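Local coordinates for protein endolysin (Escherichia coli O157 typing phage 15, PDB 7M5I) that probably cleaves the beta-1,4-linked glycan strands of the host peptidoglycan as a family 24 lysozyme, helping to lyse the cell and release phage progeny, at residues Ile42-Gly46 against Lys47-Met51; Gln62-Leu65 against Ala66-Lys70; Ala73-Asn76 against Lys77-Val81; Val130-Gly134 against Lys135-Ser139. All blocks are in the same frame, centred on the assembly; numbering follows the deposited sequence.

Contact 1: residues Ile42-Gly46 against Lys47-Met51; sequences IRIDG and KPVKM
I44 and K47 face each other as an antiparallel hydrogen-bonded pair, I44 N giving to K47 O at 2.8 Å and K47 N to I44 O at 3.0 Å, while the type I' turn through D45 and G46, both at positive phi, reverses the chain between them. One residue further along, R43 and P48 form a non-hydrogen-bonded pair, where the R43 CA lies 3.2 Å from K47 O in a CA-H...O contact. Past this pair V49 N adds a nearly straight bond to I42 O, at 3.2 Å. The same carbonyl takes a second donor from the opposite face of its plane: R43 NH1 sits 3.0 Å from I42 O, and the oxygen lies close to the guanidinium plane. A bend at chi2 (-77°) folds the arginine back for this bond and brings its CD alongside the CA of P48. This hairpin, with its two-residue loop, is part of the small beta-rich lobe, as in other phage lysozymes; here the side chain of I42 comes within about 5 Å of that of D30, a predicted catalytic residue. On the other side of the ribbon, I44 CD1 meets V49 CG2 at 4.0 Å, and both residues also pack on I37 of strand 35-38.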
ATOM      1  N   ILE A  42      -8.902   8.509   4.623  1.00 26.86           N
ATOM      2  CA  ILE A  42     -10.365   8.569   4.915  1.00 27.55           C
ATOM      3  C   ILE A  42     -10.635   8.694   6.429  1.00 30.71           C
ATOM      4  O   ILE A  42     -11.811   8.878   6.774  1.00 31.34           O
ATOM      5  CB  ILE A  42     -11.112   7.365   4.312  1.00 28.82           C
ATOM      6  CG1 ILE A  42     -10.753   6.037   5.001  1.00 30.70           C
ATOM      7  CG2 ILE A  42     -10.917   7.362   2.800  1.00 27.86           C
ATOM      8  CD1 ILE A  42     -11.607   4.860   4.522  1.00 31.63           C
ATOM      9  N   ARG A  43      -9.609   8.623   7.300  1.00 30.66           N
ATOM     10  CA  ARG A  43      -9.753   8.847   8.757  1.00 35.38           C
ATOM     11  C   ARG A  43      -8.542   9.643   9.262  1.00 34.09           C
ATOM     12  O   ARG A  43      -7.424   9.291   8.889  1.00 34.10           O
ATOM     13  CB  ARG A  43      -9.850   7.498   9.486  1.00 43.87           C
ATOM     14  CG  ARG A  43     -11.017   6.599   9.104  1.00 52.16           C
ATOM     15  CD  ARG A  43     -12.357   7.002   9.685  1.00 63.71           C
ATOM     16  NE  ARG A  43     -13.440   6.052   9.369  1.00 73.69           N
ATOM     17  CZ  ARG A  43     -14.197   6.021   8.246  1.00 77.26           C
ATOM     18  NH1 ARG A  43     -14.043   6.894   7.269  1.00 75.18           N
ATOM     19  NH2 ARG A  43     -15.136   5.101   8.095  1.00 84.71           N
ATOM     20  N   ILE A  44      -8.795  10.659  10.080  1.00 34.37           N
ATOM     21  CA  ILE A  44      -7.777  11.555  10.705  1.00 35.16           C
ATOM     22  C   ILE A  44      -7.960  11.451  12.212  1.00 37.31           C
ATOM     23  O   ILE A  44      -9.054  11.831  12.703  1.00 38.34           O
ATOM     24  CB  ILE A  44      -7.942  13.003  10.201  1.00 32.99           C
ATOM     25  CG1 ILE A  44      -7.733  13.069   8.678  1.00 32.95           C
ATOM     26  CG2 ILE A  44      -7.008  13.918  10.966  1.00 34.50           C
ATOM     27  CD1 ILE A  44      -8.057  14.416   8.041  1.00 33.94           C
ATOM     28  N   ASP A  45      -6.919  10.966  12.913  1.00 41.26           N
ATOM     29  CA  ASP A  45      -6.911  10.885  14.400  1.00 44.87           C
ATOM     30  C   ASP A  45      -8.230  10.257  14.832  1.00 45.21           C
ATOM     31  O   ASP A  45      -8.907  10.824  15.777  1.00 47.04           O
ATOM     32  CB  ASP A  45      -6.686  12.268  15.008  1.00 51.74           C
ATOM     33  CG  ASP A  45      -5.205  12.647  15.017  1.00 58.53           C
ATOM     34  OD1 ASP A  45      -4.469  12.140  15.921  1.00 68.83           O
ATOM     35  OD2 ASP A  45      -4.782  13.456  14.161  1.00 62.47           O
ATOM     36  N   GLY A  46      -8.548   9.121  14.201  1.00 43.86           N
ATOM     37  CA  GLY A  46      -9.651   8.203  14.570  1.00 47.66           C
ATOM     38  C   GLY A  46     -11.023   8.677  14.086  1.00 47.17           C
ATOM     39  O   GLY A  46     -12.006   8.001  14.430  1.00 50.70           O
ATOM     40  N   LYS A  47     -11.119   9.812  13.379  1.00 42.04           N
ATOM     41  CA  LYS A  47     -12.405  10.462  12.990  1.00 41.59           C
ATOM     42  C   LYS A  47     -12.509  10.530  11.468  1.00 38.23           C
ATOM     43  O   LYS A  47     -11.507  10.569  10.795  1.00 32.23           O
ATOM     44  CB  LYS A  47     -12.460  11.863  13.600  1.00 46.97           C
ATOM     45  CG  LYS A  47     -12.407  11.846  15.129  1.00 53.92           C
ATOM     46  CD  LYS A  47     -12.374  13.221  15.773  1.00 59.76           C
ATOM     47  CE  LYS A  47     -12.367  13.131  17.287  1.00 66.38           C
ATOM     48  NZ  LYS A  47     -12.612  14.452  17.931  1.00 72.23           N
ATOM     49  N   PRO A  48     -13.726  10.489  10.870  1.00 34.19           N
ATOM     50  CA  PRO A  48     -13.826  10.472   9.411  1.00 31.35           C
ATOM     51  C   PRO A  48     -13.361  11.802   8.843  1.00 30.19           C
ATOM     52  O   PRO A  48     -13.516  12.842   9.465  1.00 30.93           O
ATOM     53  CB  PRO A  48     -15.339  10.214   9.127  1.00 32.86           C
ATOM     54  CG  PRO A  48     -15.891   9.713  10.412  1.00 35.22           C
ATOM     55  CD  PRO A  48     -15.026  10.297  11.521  1.00 35.78           C
ATOM     56  N   VAL A  49     -12.909  11.744   7.607  1.00 28.92           N
ATOM     57  CA  VAL A  49     -12.728  12.932   6.737  1.00 29.67           C
ATOM     58  C   VAL A  49     -14.128  13.490   6.448  1.00 29.16           C
ATOM     59  O   VAL A  49     -15.031  12.703   6.275  1.00 28.62           O
ATOM     60  CB  VAL A  49     -11.947  12.554   5.454  1.00 28.28           C
ATOM     61  CG1 VAL A  49     -12.010  13.681   4.427  1.00 28.74           C
ATOM     62  CG2 VAL A  49     -10.522  12.145   5.825  1.00 30.01           C
ATOM     63  N   LYS A  50     -14.257  14.809   6.403  1.00 31.25           N
ATOM     64  CA  LYS A  50     -15.526  15.522   6.120  1.00 32.85           C
ATOM     65  C   LYS A  50     -15.386  16.364   4.842  1.00 33.12           C
ATOM     66  O   LYS A  50     -14.355  17.068   4.651  1.00 31.08           O
ATOM     67  CB  LYS A  50     -15.882  16.480   7.248  1.00 34.18           C
ATOM     68  CG  LYS A  50     -16.184  15.832   8.609  1.00 39.12           C
ATOM     69  CD  LYS A  50     -14.959  15.832   9.504  1.00 40.28           C
ATOM     70  CE  LYS A  50     -15.236  15.289  10.892  1.00 45.20           C
ATOM     71  NZ  LYS A  50     -13.984  14.819  11.539  1.00 48.26           N
ATOM     72  N   MET A  51     -16.465  16.399   4.062  1.00 31.28           N
ATOM     73  CA  MET A  51     -16.541  17.282   2.899  1.00 30.23           C
ATOM     74  C   MET A  51     -16.402  18.732   3.379  1.00 29.21           C
ATOM     75  O   MET A  51     -16.800  19.094   4.519  1.00 30.03           O
ATOM     76  CB  MET A  51     -17.865  17.011   2.170  1.00 31.48           C
ATOM     77  CG  MET A  51     -17.939  15.604   1.596  1.00 30.57           C
ATOM     78  SD  MET A  51     -16.656  15.167   0.401  1.00 32.52           S
ATOM     79  CE  MET A  51     -16.953  16.346  -0.914  1.00 34.01           C
TER

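Contact 2: residues Gln62-Leu65 against Ala66-Lys70; sequences QYLL and ADVEK
L64 lays its CD1 methyl against CG1 of V68, one helical turn on, at 4.0 Å, the two side chains meeting at a slant. A chi1 of 176° swings L64 CG away from its own N and carries the leucine onto L14, I17 and K18 of helix 11-21, and Y96 of helix 85-98 touches both L64 and V68. The backbone ties the same two residues, V68 N bonding to L64 O at 2.9 Å, and CG1 of the valine also rests 3.4 Å from that oxygen. D67 makes a different use of the backbone. Its CG stands beside its own backbone N (chi1 -74°), and Y63 O sits over the face of the carboxylate, 3.1 Å from D67 CG and nearly equidistant from its two oxygens; the carbonyl already accepts from D67 N at 2.9 Å. D67 OD2 is hydrogen-bonded to T41 OG1, which probably offsets some of the repulsion between the acceptors. The A66 N to Q62 O bond, 3.1 Å long, belongs to the more exposed flank. These i-to-i+4 contacts are those of an amphipathic alpha-helix, here helix 57-78, with the side chain of L64 about 5 Å from that of E21, a predicted catalytic residue of the lysozyme fold.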
ATOM      1  N   GLN A  62       1.540  13.964   7.182  1.00 26.00           N
ATOM      2  CA  GLN A  62       1.323  13.549   8.605  1.00 29.11           C
ATOM      3  C   GLN A  62       0.253  12.450   8.650  1.00 28.46           C
ATOM      4  O   GLN A  62       0.457  11.410   9.358  1.00 28.33           O
ATOM      5  CB  GLN A  62       1.044  14.784   9.463  1.00 34.60           C
ATOM      6  CG  GLN A  62       0.473  14.507  10.850  1.00 42.62           C
ATOM      7  CD  GLN A  62      -0.020  15.769  11.554  1.00 54.58           C
ATOM      8  OE1 GLN A  62       0.418  16.895  11.249  1.00 58.42           O
ATOM      9  NE2 GLN A  62      -0.930  15.610  12.527  1.00 56.35           N
ATOM     10  N   TYR A  63      -0.872  12.648   7.950  1.00 26.25           N
ATOM     11  CA  TYR A  63      -2.000  11.703   8.011  1.00 25.78           C
ATOM     12  C   TYR A  63      -1.593  10.396   7.348  1.00 26.66           C
ATOM     13  O   TYR A  63      -2.018   9.330   7.822  1.00 29.48           O
ATOM     14  CB  TYR A  63      -3.251  12.312   7.371  1.00 26.16           C
ATOM     15  CG  TYR A  63      -3.697  13.598   8.001  1.00 26.74           C
ATOM     16  CD1 TYR A  63      -3.463  13.885   9.330  1.00 32.30           C
ATOM     17  CD2 TYR A  63      -4.364  14.531   7.242  1.00 27.14           C
ATOM     18  CE1 TYR A  63      -3.819  15.102   9.888  1.00 34.59           C
ATOM     19  CE2 TYR A  63      -4.752  15.746   7.783  1.00 28.84           C
ATOM     20  CZ  TYR A  63      -4.519  16.009   9.110  1.00 32.49           C
ATOM     21  OH  TYR A  63      -4.916  17.184   9.680  1.00 38.22           O
ATOM     22  N   LEU A  64      -0.829  10.449   6.277  1.00 24.09           N
ATOM     23  CA  LEU A  64      -0.419   9.224   5.530  1.00 25.33           C
ATOM     24  C   LEU A  64       0.539   8.431   6.455  1.00 25.52           C
ATOM     25  O   LEU A  64       0.353   7.178   6.583  1.00 26.88           O
ATOM     26  CB  LEU A  64       0.255   9.555   4.211  1.00 24.99           C
ATOM     27  CG  LEU A  64       0.796   8.344   3.442  1.00 24.93           C
ATOM     28  CD1 LEU A  64      -0.342   7.448   2.993  1.00 27.69           C
ATOM     29  CD2 LEU A  64       1.633   8.803   2.255  1.00 25.19           C
ATOM     30  N   LEU A  65       1.479   9.097   7.099  1.00 27.08           N
ATOM     31  CA  LEU A  65       2.402   8.437   8.064  1.00 30.22           C
ATOM     32  C   LEU A  65       1.597   7.724   9.164  1.00 31.80           C
ATOM     33  O   LEU A  65       1.958   6.576   9.495  1.00 31.11           O
ATOM     34  CB  LEU A  65       3.376   9.447   8.660  1.00 30.36           C
ATOM     35  CG  LEU A  65       4.477   9.925   7.716  1.00 31.52           C
ATOM     36  CD1 LEU A  65       5.252  11.067   8.341  1.00 33.64           C
ATOM     37  CD2 LEU A  65       5.380   8.773   7.304  1.00 33.34           C
ATOM     38  N   ALA A  66       0.554   8.357   9.673  1.00 32.32           N
ATOM     39  CA  ALA A  66      -0.246   7.779  10.778  1.00 34.00           C
ATOM     40  C   ALA A  66      -1.013   6.570  10.209  1.00 35.18           C
ATOM     41  O   ALA A  66      -1.043   5.539  10.894  1.00 40.43           O
ATOM     42  CB  ALA A  66      -1.185   8.796  11.351  1.00 35.07           C
ATOM     43  N   ASP A  67      -1.574   6.704   8.999  1.00 34.51           N
ATOM     44  CA  ASP A  67      -2.370   5.676   8.282  1.00 37.07           C
ATOM     45  C   ASP A  67      -1.500   4.406   8.089  1.00 36.36           C
ATOM     46  O   ASP A  67      -2.057   3.272   8.216  1.00 36.61           O
ATOM     47  CB  ASP A  67      -2.778   6.109   6.874  1.00 39.50           C
ATOM     48  CG  ASP A  67      -3.892   7.142   6.697  1.00 43.66           C
ATOM     49  OD1 ASP A  67      -4.671   7.303   7.684  1.00 37.68           O
ATOM     50  OD2 ASP A  67      -3.920   7.836   5.528  1.00 39.99           O
ATOM     51  N   VAL A  68      -0.228   4.551   7.693  1.00 32.10           N
ATOM     52  CA  VAL A  68       0.559   3.384   7.172  1.00 32.63           C
ATOM     53  C   VAL A  68       1.135   2.605   8.363  1.00 31.79           C
ATOM     54  O   VAL A  68       1.555   1.492   8.162  1.00 32.67           O
ATOM     55  CB  VAL A  68       1.720   3.683   6.209  1.00 32.56           C
ATOM     56  CG1 VAL A  68       1.253   4.351   4.941  1.00 36.57           C
ATOM     57  CG2 VAL A  68       2.811   4.468   6.840  1.00 31.15           C
ATOM     58  N   GLU A  69       1.149   3.161   9.561  1.00 33.48           N
ATOM     59  CA  GLU A  69       1.875   2.619  10.741  1.00 37.24           C
ATOM     60  C   GLU A  69       1.457   1.166  11.007  1.00 36.72           C
ATOM     61  O   GLU A  69       2.354   0.305  11.183  1.00 32.24           O
ATOM     62  CB  GLU A  69       1.684   3.557  11.926  1.00 41.97           C
ATOM     63  CG  GLU A  69       2.766   3.461  12.963  1.00 48.96           C
ATOM     64  CD  GLU A  69       2.438   4.272  14.218  1.00 55.88           C
ATOM     65  OE1 GLU A  69       1.599   5.219  14.126  1.00 58.61           O
ATOM     66  OE2 GLU A  69       2.965   3.915  15.291  1.00 62.15           O
ATOM     67  N   LYS A  70       0.160   0.869  11.006  1.00 37.99           N
ATOM     68  CA  LYS A  70      -0.313  -0.495  11.363  1.00 39.92           C
ATOM     69  C   LYS A  70       0.069  -1.466  10.251  1.00 34.77           C
ATOM     70  O   LYS A  70       0.146  -2.686  10.545  1.00 36.70           O
ATOM     71  CB  LYS A  70      -1.808  -0.506  11.695  1.00 42.41           C
ATOM     72  CG  LYS A  70      -2.730  -0.211  10.519  1.00 46.88           C
ATOM     73  CD  LYS A  70      -4.237  -0.273  10.878  1.00 54.26           C
ATOM     74  CE  LYS A  70      -5.023  -0.750   9.676  1.00 57.84           C
ATOM     75  NZ  LYS A  70      -6.491  -0.754   9.874  1.00 65.79           N
TER

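Contact 3: residues Ala73-Asn76 against Lys77-Val81; sequences AAVN and KAIKV
V75 and I79 form the tight side of this last helical turn: V75 CG1 and I79 CD1 approach to 3.4 Å, closer than usual for two methyl carbons. The valine has CG1 anti to its backbone N (chi1 173°), while I79 carries CG1 beside its own N (chi1 -74°); these torsions turn V75 CG1 and the CG1-CD1 arm of I79 toward each other, crossing at a slant. I79 CG1 lies 3.4 Å from V75 O, the oxygen that receives I79 N at 3.0 Å and, more weakly, A78 N. Both side chains are buried, with F88 and T95 of helix 85-98 touching V75 and L91 of that helix meeting I79. A78 closes the neighbouring flank, its N bonded to A74 O at 3.0 Å and its methyl set against M103 and I109. N76 is also buried, and its ND2 is hydrogen-bonded to M7 O.

The solvent side loosens only by degrees. K77 N gives the regular bond to A73 O at 3.1 Å, and the lysine hugs that same oxygen with CD, K77 CD to A73 O being 3.2 Å; only beyond CD does the chain, bent at chi2 and chi4, lead its exposed end away. I79 is the first residue to abandon helical angles, and the side chain of N113 brackets it, ND2 bonded to A78 O and OD1 to K80 N. This is the C-terminal end of helix 57-78, the long helix that in phage lysozymes links the two lobes.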
ATOM      1  N   ALA A  73       3.705  -2.370  10.724  1.00 33.61           N
ATOM      2  CA  ALA A  73       3.747  -3.310  11.867  1.00 35.75           C
ATOM      3  C   ALA A  73       3.389  -4.709  11.350  1.00 35.94           C
ATOM      4  O   ALA A  73       4.077  -5.688  11.693  1.00 36.29           O
ATOM      5  CB  ALA A  73       2.847  -2.865  13.006  1.00 36.78           C
ATOM      6  N   ALA A  74       2.321  -4.815  10.577  1.00 34.37           N
ATOM      7  CA  ALA A  74       1.806  -6.114  10.109  1.00 36.18           C
ATOM      8  C   ALA A  74       2.838  -6.775   9.184  1.00 34.56           C
ATOM      9  O   ALA A  74       2.976  -8.029   9.217  1.00 35.64           O
ATOM     10  CB  ALA A  74       0.468  -5.942   9.406  1.00 34.89           C
ATOM     11  N   VAL A  75       3.468  -6.018   8.306  1.00 32.13           N
ATOM     12  CA  VAL A  75       4.457  -6.644   7.382  1.00 32.56           C
ATOM     13  C   VAL A  75       5.656  -7.150   8.222  1.00 34.39           C
ATOM     14  O   VAL A  75       6.130  -8.276   7.968  1.00 35.10           O
ATOM     15  CB  VAL A  75       4.837  -5.701   6.231  1.00 30.01           C
ATOM     16  CG1 VAL A  75       5.960  -6.274   5.382  1.00 31.46           C
ATOM     17  CG2 VAL A  75       3.617  -5.439   5.363  1.00 30.61           C
ATOM     18  N   ASN A  76       6.132  -6.354   9.181  1.00 33.61           N
ATOM     19  CA  ASN A  76       7.197  -6.764  10.123  1.00 36.74           C
ATOM     20  C   ASN A  76       6.833  -8.129  10.713  1.00 39.54           C
ATOM     21  O   ASN A  76       7.694  -9.020  10.758  1.00 40.71           O
ATOM     22  CB  ASN A  76       7.461  -5.690  11.184  1.00 37.82           C
ATOM     23  CG  ASN A  76       8.468  -4.651  10.718  1.00 38.68           C
ATOM     24  OD1 ASN A  76       9.499  -5.012  10.156  1.00 40.81           O
ATOM     25  ND2 ASN A  76       8.214  -3.374  10.947  1.00 36.46           N
ATOM     26  N   LYS A  77       5.608  -8.297  11.202  1.00 40.88           N
ATOM     27  CA  LYS A  77       5.189  -9.536  11.900  1.00 44.16           C
ATOM     28  C   LYS A  77       5.037 -10.699  10.913  1.00 42.24           C
ATOM     29  O   LYS A  77       5.363 -11.819  11.299  1.00 41.97           O
ATOM     30  CB  LYS A  77       3.906  -9.261  12.681  1.00 48.97           C
ATOM     31  CG  LYS A  77       4.107  -8.408  13.928  1.00 56.08           C
ATOM     32  CD  LYS A  77       2.966  -7.412  14.185  1.00 61.96           C
ATOM     33  CE  LYS A  77       3.098  -6.596  15.455  1.00 65.25           C
ATOM     34  NZ  LYS A  77       2.920  -7.465  16.647  1.00 72.97           N
ATOM     35  N   ALA A  78       4.660 -10.456   9.661  1.00 40.91           N
ATOM     36  CA  ALA A  78       4.438 -11.513   8.643  1.00 41.05           C
ATOM     37  C   ALA A  78       5.761 -12.022   8.038  1.00 39.20           C
ATOM     38  O   ALA A  78       5.819 -13.163   7.632  1.00 40.17           O
ATOM     39  CB  ALA A  78       3.533 -11.031   7.586  1.00 39.44           C
ATOM     40  N   ILE A  79       6.800 -11.198   8.011  1.00 38.20           N
ATOM     41  CA  ILE A  79       8.092 -11.573   7.375  1.00 39.44           C
ATOM     42  C   ILE A  79       8.886 -12.416   8.357  1.00 39.88           C
ATOM     43  O   ILE A  79       8.931 -12.044   9.536  1.00 41.31           O
ATOM     44  CB  ILE A  79       8.846 -10.316   6.944  1.00 41.22           C
ATOM     45  CG1 ILE A  79       8.162  -9.728   5.712  1.00 37.85           C
ATOM     46  CG2 ILE A  79      10.291 -10.617   6.688  1.00 45.41           C
ATOM     47  CD1 ILE A  79       8.664  -8.372   5.386  1.00 42.32           C
ATOM     48  N   LYS A  80       9.457 -13.509   7.869  1.00 39.52           N
ATOM     49  CA  LYS A  80      10.181 -14.495   8.726  1.00 41.30           C
ATOM     50  C   LYS A  80      11.635 -14.664   8.264  1.00 40.16           C
ATOM     51  O   LYS A  80      12.369 -15.474   8.886  1.00 40.76           O
ATOM     52  CB  LYS A  80       9.425 -15.820   8.722  1.00 44.87           C
ATOM     53  CG  LYS A  80       8.015 -15.707   9.279  1.00 47.84           C
ATOM     54  CD  LYS A  80       7.392 -17.025   9.618  1.00 53.12           C
ATOM     55  CE  LYS A  80       5.883 -17.055   9.475  1.00 55.21           C
ATOM     56  NZ  LYS A  80       5.366 -18.428   9.693  1.00 57.20           N
ATOM     57  N   VAL A  81      12.080 -13.896   7.293  1.00 37.17           N
ATOM     58  CA  VAL A  81      13.434 -13.980   6.695  1.00 37.68           C
ATOM     59  C   VAL A  81      13.999 -12.577   6.575  1.00 35.42           C
ATOM     60  O   VAL A  81      13.259 -11.596   6.470  1.00 35.44           O
ATOM     61  CB  VAL A  81      13.443 -14.665   5.321  1.00 37.19           C
ATOM     62  CG1 VAL A  81      13.000 -16.140   5.439  1.00 39.50           C
ATOM     63  CG2 VAL A  81      12.643 -13.878   4.283  1.00 35.97           C
TER

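Contact 4: residues Val130-Gly134 against Lys135-Ser139; sequences VTVKG and KKVTS
K135 opens the returning strand against V132: K135 N gives to V132 O at 2.9 Å, and V132 N returns a straighter bond to K135 O at 2.7 Å. The type I' turn that leads into this pair has K133 and G134 at its corners, both with positive phi, and K135 itself runs its aliphatic chain past G134 before its end leaves the contact. K136 follows opposite T131 as a non-hydrogen-bonded pair. The bend at chi2 (-43°) turns its chain back across the ribbon and brings K136 CD to 3.8 Å from T131 CB, while its CA makes a CA-H...O contact with V130 O. V137 then restores the hydrogen-bonded pattern: V137 N to V130 O is 2.8 Å and V130 N to V137 O is 2.9 Å. With chi1 at 164°, V137 CG1 is anti to the N and CG2 is left beside it, meeting CB of V132 at 4.0 Å on the face these valines share with K135. S139 ends the run with its CB 4.3 Å from V130 CG1; as N-cap its OG accepts from L142 N. This two-stranded hairpin thus leads directly into helix 140-155, where L142 touches V130 and K143 touches T138.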
ATOM      1  N   VAL A 130     -11.338  -6.022  -8.255  1.00 34.95           N
ATOM      2  CA  VAL A 130     -12.173  -5.164  -7.381  1.00 37.53           C
ATOM      3  C   VAL A 130     -13.605  -5.695  -7.549  1.00 38.58           C
ATOM      4  O   VAL A 130     -13.938  -6.357  -8.646  1.00 36.05           O
ATOM      5  CB  VAL A 130     -12.070  -3.673  -7.710  1.00 37.99           C
ATOM      6  CG1 VAL A 130     -10.705  -3.043  -7.410  1.00 37.20           C
ATOM      7  CG2 VAL A 130     -12.414  -3.437  -9.147  1.00 43.69           C
ATOM      8  N   THR A 131     -14.388  -5.616  -6.474  1.00 41.94           N
ATOM      9  CA  THR A 131     -15.790  -6.135  -6.542  1.00 44.12           C
ATOM     10  C   THR A 131     -16.651  -4.987  -7.067  1.00 39.34           C
ATOM     11  O   THR A 131     -16.618  -3.866  -6.520  1.00 37.66           O
ATOM     12  CB  THR A 131     -16.191  -6.948  -5.300  1.00 49.69           C
ATOM     13  OG1 THR A 131     -17.631  -7.081  -5.356  1.00 54.90           O
ATOM     14  CG2 THR A 131     -15.728  -6.312  -4.023  1.00 50.66           C
ATOM     15  N   VAL A 132     -17.304  -5.225  -8.202  1.00 39.32           N
ATOM     16  CA  VAL A 132     -18.244  -4.255  -8.834  1.00 39.15           C
ATOM     17  C   VAL A 132     -19.606  -4.954  -9.000  1.00 38.99           C
ATOM     18  O   VAL A 132     -19.714  -5.953  -9.717  1.00 40.03           O
ATOM     19  CB  VAL A 132     -17.735  -3.742 -10.198  1.00 39.64           C
ATOM     20  CG1 VAL A 132     -18.688  -2.764 -10.850  1.00 40.85           C
ATOM     21  CG2 VAL A 132     -16.365  -3.161 -10.096  1.00 38.47           C
ATOM     22  N   LYS A 133     -20.620  -4.422  -8.346  1.00 43.32           N
ATOM     23  CA  LYS A 133     -22.003  -4.962  -8.460  1.00 45.14           C
ATOM     24  C   LYS A 133     -21.970  -6.459  -8.171  1.00 46.07           C
ATOM     25  O   LYS A 133     -22.619  -7.229  -8.891  1.00 46.74           O
ATOM     26  CB  LYS A 133     -22.638  -4.644  -9.824  1.00 46.67           C
ATOM     27  CG  LYS A 133     -22.656  -3.154 -10.102  1.00 45.12           C
ATOM     28  CD  LYS A 133     -23.155  -2.697 -11.443  1.00 45.60           C
ATOM     29  CE  LYS A 133     -22.891  -1.211 -11.515  1.00 45.62           C
ATOM     30  NZ  LYS A 133     -23.676  -0.571 -12.548  1.00 48.88           N
ATOM     31  N   GLY A 134     -21.238  -6.834  -7.122  1.00 49.20           N
ATOM     32  CA  GLY A 134     -21.152  -8.224  -6.658  1.00 52.82           C
ATOM     33  C   GLY A 134     -20.284  -9.103  -7.543  1.00 54.77           C
ATOM     34  O   GLY A 134     -20.305 -10.316  -7.318  1.00 56.08           O
ATOM     35  N   LYS A 135     -19.562  -8.554  -8.529  1.00 50.70           N
ATOM     36  CA  LYS A 135     -18.764  -9.363  -9.497  1.00 49.54           C
ATOM     37  C   LYS A 135     -17.310  -8.880  -9.430  1.00 44.98           C
ATOM     38  O   LYS A 135     -17.104  -7.699  -9.257  1.00 42.77           O
ATOM     39  CB  LYS A 135     -19.244  -9.197 -10.944  1.00 51.91           C
ATOM     40  CG  LYS A 135     -20.705  -9.449 -11.205  1.00 58.79           C
ATOM     41  CD  LYS A 135     -21.009 -10.904 -11.103  1.00 61.73           C
ATOM     42  CE  LYS A 135     -22.129 -11.364 -12.007  1.00 68.84           C
ATOM     43  NZ  LYS A 135     -21.872 -12.759 -12.432  1.00 71.46           N
ATOM     44  N   LYS A 136     -16.357  -9.798  -9.491  1.00 46.79           N
ATOM     45  CA  LYS A 136     -14.911  -9.462  -9.476  1.00 47.01           C
ATOM     46  C   LYS A 136     -14.521  -9.008 -10.887  1.00 43.25           C
ATOM     47  O   LYS A 136     -14.757  -9.741 -11.856  1.00 44.72           O
ATOM     48  CB  LYS A 136     -14.099 -10.679  -8.997  1.00 52.18           C
ATOM     49  CG  LYS A 136     -14.054 -10.893  -7.485  1.00 57.68           C
ATOM     50  CD  LYS A 136     -13.833  -9.612  -6.677  1.00 61.76           C
ATOM     51  CE  LYS A 136     -13.088  -9.817  -5.367  1.00 66.06           C
ATOM     52  NZ  LYS A 136     -12.190  -8.669  -5.060  1.00 62.29           N
ATOM     53  N   VAL A 137     -13.931  -7.839 -10.977  1.00 40.38           N
ATOM     54  CA  VAL A 137     -13.567  -7.161 -12.243  1.00 41.57           C
ATOM     55  C   VAL A 137     -12.058  -6.821 -12.145  1.00 36.96           C
ATOM     56  O   VAL A 137     -11.633  -6.315 -11.095  1.00 34.87           O
ATOM     57  CB  VAL A 137     -14.438  -5.893 -12.433  1.00 41.16           C
ATOM     58  CG1 VAL A 137     -13.869  -4.970 -13.478  1.00 42.18           C
ATOM     59  CG2 VAL A 137     -15.899  -6.249 -12.783  1.00 44.40           C
ATOM     60  N   THR A 138     -11.308  -7.093 -13.211  1.00 36.31           N
ATOM     61  CA  THR A 138      -9.874  -6.697 -13.256  1.00 34.21           C
ATOM     62  C   THR A 138      -9.770  -5.175 -13.358  1.00 32.85           C
ATOM     63  O   THR A 138     -10.468  -4.569 -14.225  1.00 36.07           O
ATOM     64  CB  THR A 138      -9.156  -7.399 -14.403  1.00 37.48           C
ATOM     65  OG1 THR A 138      -9.319  -8.812 -14.258  1.00 40.10           O
ATOM     66  CG2 THR A 138      -7.682  -7.051 -14.437  1.00 38.27           C
ATOM     67  N   SER A 139      -9.019  -4.534 -12.477  1.00 29.19           N
ATOM     68  CA  SER A 139      -8.745  -3.087 -12.485  1.00 28.51           C
ATOM     69  C   SER A 139      -7.416  -2.830 -13.219  1.00 32.13           C
ATOM     70  O   SER A 139      -6.369  -3.283 -12.720  1.00 29.18           O
ATOM     71  CB  SER A 139      -8.710  -2.522 -11.130  1.00 26.86           C
ATOM     72  OG  SER A 139      -8.102  -1.263 -11.090  1.00 25.57           O
TER

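Two local motifs recur in this chain, each in two settings. Contacts 1 and 4 are surface hairpins closed by type I' turns, their centres about 26 Å apart; contact 1 packs against strand 35-38, whereas contact 4 is more open and rich in lysine. Contacts 2 and 3 both lie on helix 57-78 and rest on i-to-i+4 bonds with a single aliphatic pair each. The centres of contacts 2 and 3 are about 17 Å apart. Contact 3 has the larger buried share, while contact 2 sits nearer the predicted catalytic residues. Contacts 1 and 2 alone touch beyond chain adjacency, through I44 CG2 and Y63 CE1 at 3.6 Å, joining hairpin to helix.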